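Local coordinates for FAD-dependent oxidoreductase (Actinomadura kijaniata, PDB 3M9V), which is a flavin-dependent enzyme of the acyl-CoA dehydrogenase family that takes part in the biosynthesis of the sugar D-kijanose and binds dTDP, at residues Ala320-Leu325 against Asp330-Gln335. Residues are numbered along the deposited sequence; the frame is centred on the assembly and turned at random.
Sequences ALSADL and DERGRQ. With TYD (thymidine-5'-diphosphate), chain B.
Arg332 reaches across to the carbonyls of Leu321 and Ser322, a worked example of an arginine that hydrogen-bonds carbonyls in the last turn of a helix and a ligand with the same guanidinium. The setting is a helical hairpin in the C-terminal helical domain of the acyl-CoA dehydrogenase fold: helix 291-323 ends, a short turn follows, and helix 329-362 runs back beside it. With CG anti to the backbone N (chi1 167°) and the chain extended as far as NE, Arg332 reaches from helix 329-362 to helix 291-323. Arg332 NE donates to Leu321 O at 2.9 Å, tilted from the carbonyl plane, while Asp324 N approaches that oxygen from the opposite face. Arg332 NH1 meets Ser322 O at 2.7 Å, in the carbonyl plane and on a lone pair. Both carbonyls belong to the last turn of helix 291-323, and the negative end of the helix dipole probably favours the positive charge. Leu325 CD2 lies over one guanidinium face, 3.4 Å from Arg332 NH1 and displaced from the middle of the group. Farther along the hairpin, the side chains of Leu321 and Gln335 run nearly perpendicular to each other, Leu321 CD1 resting 4.0 Å from Gln335 CB; Gln335 NE2 in turn bonds Glu331 OE2. Held at NE and NH1, the guanidinium presents NH2 to the thymine of dTDP, whose pocket Gln256 and Ser259 help to complete. One water accepts from thymine N3 and hydrogen-bonds Ser322 OG, and Arg332 NH2 donates to thymine O4 at 2.7 Å with an N-H...O angle of 161°.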
loop_
_atom_site.group_PDB
_atom_site.type_symbol
_atom_site.label_atom_id
_atom_site.label_comp_id
_atom_site.label_asym_id
_atom_site.label_seq_id
_atom_site.Cartn_x
_atom_site.Cartn_y
_atom_site.Cartn_z
ATOM N N ALA A 320 -0.149 -18.131 26.628
ATOM C CA ALA A 320 0.649 -17.799 27.819
ATOM C C ALA A 320 -0.136 -16.953 28.816
ATOM O O ALA A 320 -0.196 -17.288 29.993
ATOM C CB ALA A 320 1.982 -17.090 27.448
ATOM N N LEU A 321 -0.746 -15.862 28.377
ATOM C CA LEU A 321 -1.519 -15.037 29.292
ATOM C C LEU A 321 -2.763 -15.768 29.809
ATOM O O LEU A 321 -3.164 -15.596 30.962
ATOM C CB LEU A 321 -1.957 -13.740 28.625
ATOM C CG LEU A 321 -0.778 -12.813 28.321
ATOM C CD1 LEU A 321 -1.247 -11.895 27.204
ATOM C CD2 LEU A 321 -0.499 -12.020 29.573
ATOM N N SER A 322 -3.357 -16.597 28.958
ATOM C CA SER A 322 -4.545 -17.345 29.341
ATOM C C SER A 322 -4.249 -18.277 30.516
ATOM O O SER A 322 -5.010 -18.349 31.476
ATOM C CB SER A 322 -5.018 -18.206 28.170
ATOM O OG SER A 322 -6.323 -18.652 28.451
ATOM N N ALA A 323 -3.133 -18.983 30.420
ATOM C CA ALA A 323 -2.765 -19.926 31.460
ATOM C C ALA A 323 -2.368 -19.243 32.763
ATOM O O ALA A 323 -2.272 -19.921 33.774
ATOM C CB ALA A 323 -1.638 -20.815 31.006
ATOM N N ASP A 324 -2.085 -17.946 32.777
ATOM C CA ASP A 324 -1.564 -17.364 34.005
ATOM C C ASP A 324 -2.623 -16.546 34.717
ATOM O O ASP A 324 -3.023 -15.472 34.271
ATOM C CB ASP A 324 -0.313 -16.543 33.740
ATOM C CG ASP A 324 0.152 -15.775 34.968
ATOM O OD1 ASP A 324 -0.282 -16.041 36.110
ATOM O OD2 ASP A 324 0.966 -14.859 34.769
ATOM N N LEU A 325 -3.104 -17.084 35.831
ATOM C CA LEU A 325 -4.233 -16.492 36.525
ATOM C C LEU A 325 -3.697 -15.837 37.787
ATOM O O LEU A 325 -4.458 -15.541 38.703
ATOM C CB LEU A 325 -5.216 -17.590 36.933
ATOM C CG LEU A 325 -5.861 -18.414 35.811
ATOM C CD1 LEU A 325 -6.814 -19.455 36.405
ATOM C CD2 LEU A 325 -6.595 -17.508 34.834
ATOM N N ASP A 330 -7.450 -7.498 35.440
ATOM C CA ASP A 330 -7.712 -6.449 34.467
ATOM C C ASP A 330 -6.585 -6.197 33.457
ATOM O O ASP A 330 -6.846 -6.149 32.254
ATOM C CB ASP A 330 -8.174 -5.178 35.159
ATOM C CG ASP A 330 -9.522 -5.368 35.812
ATOM O OD1 ASP A 330 -10.416 -5.971 35.182
ATOM O OD2 ASP A 330 -9.701 -4.918 36.960
ATOM N N GLU A 331 -5.348 -6.068 33.928
ATOM C CA GLU A 331 -4.186 -6.021 33.044
ATOM C C GLU A 331 -4.125 -7.257 32.137
ATOM O O GLU A 331 -3.769 -7.160 30.959
ATOM C CB GLU A 331 -2.907 -5.910 33.885
ATOM C CG GLU A 331 -1.727 -5.168 33.264
ATOM C CD GLU A 331 -2.121 -4.031 32.332
ATOM O OE1 GLU A 331 -2.932 -3.147 32.692
ATOM O OE2 GLU A 331 -1.613 -4.023 31.191
ATOM N N ARG A 332 -4.471 -8.424 32.674
ATOM C CA ARG A 332 -4.440 -9.652 31.884
ATOM C C ARG A 332 -5.363 -9.583 30.661
ATOM O O ARG A 332 -4.944 -9.966 29.563
ATOM C CB ARG A 332 -4.821 -10.845 32.748
ATOM C CG ARG A 332 -5.119 -12.106 31.954
ATOM C CD ARG A 332 -5.176 -13.249 32.950
ATOM N NE ARG A 332 -5.448 -14.567 32.382
ATOM C CZ ARG A 332 -6.670 -15.057 32.168
ATOM N NH1 ARG A 332 -6.807 -16.287 31.697
ATOM N NH2 ARG A 332 -7.757 -14.342 32.427
ATOM N N GLY A 333 -6.581 -9.080 30.858
ATOM C CA GLY A 333 -7.614 -8.924 29.834
ATOM C C GLY A 333 -7.267 -7.837 28.829
ATOM O O GLY A 333 -7.475 -8.004 27.632
ATOM N N ARG A 334 -6.705 -6.716 29.269
ATOM C CA ARG A 334 -6.241 -5.698 28.325
ATOM C C ARG A 334 -5.103 -6.269 27.472
ATOM O O ARG A 334 -5.061 -6.066 26.268
ATOM C CB ARG A 334 -5.784 -4.432 29.058
ATOM C CG ARG A 334 -6.941 -3.568 29.573
ATOM C CD ARG A 334 -6.431 -2.242 30.111
ATOM N NE ARG A 334 -5.664 -2.496 31.326
ATOM C CZ ARG A 334 -6.171 -2.343 32.546
ATOM N NH1 ARG A 334 -7.429 -1.950 32.691
ATOM N NH2 ARG A 334 -5.428 -2.575 33.619
ATOM N N GLN A 335 -4.198 -7.036 28.060
ATOM C CA GLN A 335 -3.082 -7.506 27.265
ATOM C C GLN A 335 -3.564 -8.542 26.256
ATOM O O GLN A 335 -3.123 -8.533 25.120
ATOM C CB GLN A 335 -2.002 -8.080 28.184
ATOM C CG GLN A 335 -1.223 -6.909 28.739
ATOM C CD GLN A 335 -0.006 -7.349 29.506
ATOM O OE1 GLN A 335 0.700 -8.293 29.142
ATOM N NE2 GLN A 335 0.258 -6.633 30.594
HETATM P PA TYD B . -17.606 -14.303 26.136
HETATM O O1A TYD B . -19.067 -14.699 26.027
HETATM O O2A TYD B . -16.767 -14.080 24.891
HETATM O O3A TYD B . -17.477 -13.022 27.095
HETATM P PB TYD B . -18.795 -12.124 27.297
HETATM O O1B TYD B . -19.410 -12.070 25.911
HETATM O O2B TYD B . -18.117 -10.837 27.722
HETATM O O3B TYD B . -19.557 -12.890 28.363
HETATM O "O5'" TYD B . -16.806 -15.277 27.143
HETATM C "C5'" TYD B . -17.089 -15.359 28.539
HETATM C "C4'" TYD B . -16.527 -16.753 28.780
HETATM O "O4'" TYD B . -15.108 -16.750 28.684
HETATM C "C3'" TYD B . -16.870 -17.351 30.131
HETATM O "O3'" TYD B . -17.715 -18.439 29.750
HETATM C "C2'" TYD B . -15.570 -17.975 30.615
HETATM C "C1'" TYD B . -14.530 -17.757 29.518
HETATM N N1 TYD B . -13.282 -17.228 30.085
HETATM C C2 TYD B . -12.113 -17.800 29.804
HETATM O O2 TYD B . -12.087 -18.809 29.059
HETATM N N3 TYD B . -10.979 -17.298 30.341
HETATM C C4 TYD B . -11.007 -16.212 31.148
HETATM O O4 TYD B . -9.943 -15.767 31.627
HETATM C C5 TYD B . -12.217 -15.611 31.450
HETATM C C5M TYD B . -12.357 -14.409 32.346
HETATM C C6 TYD B . -13.361 -16.157 30.884
HETATM O O HOH W 1 -8.789 -18.623 30.149
#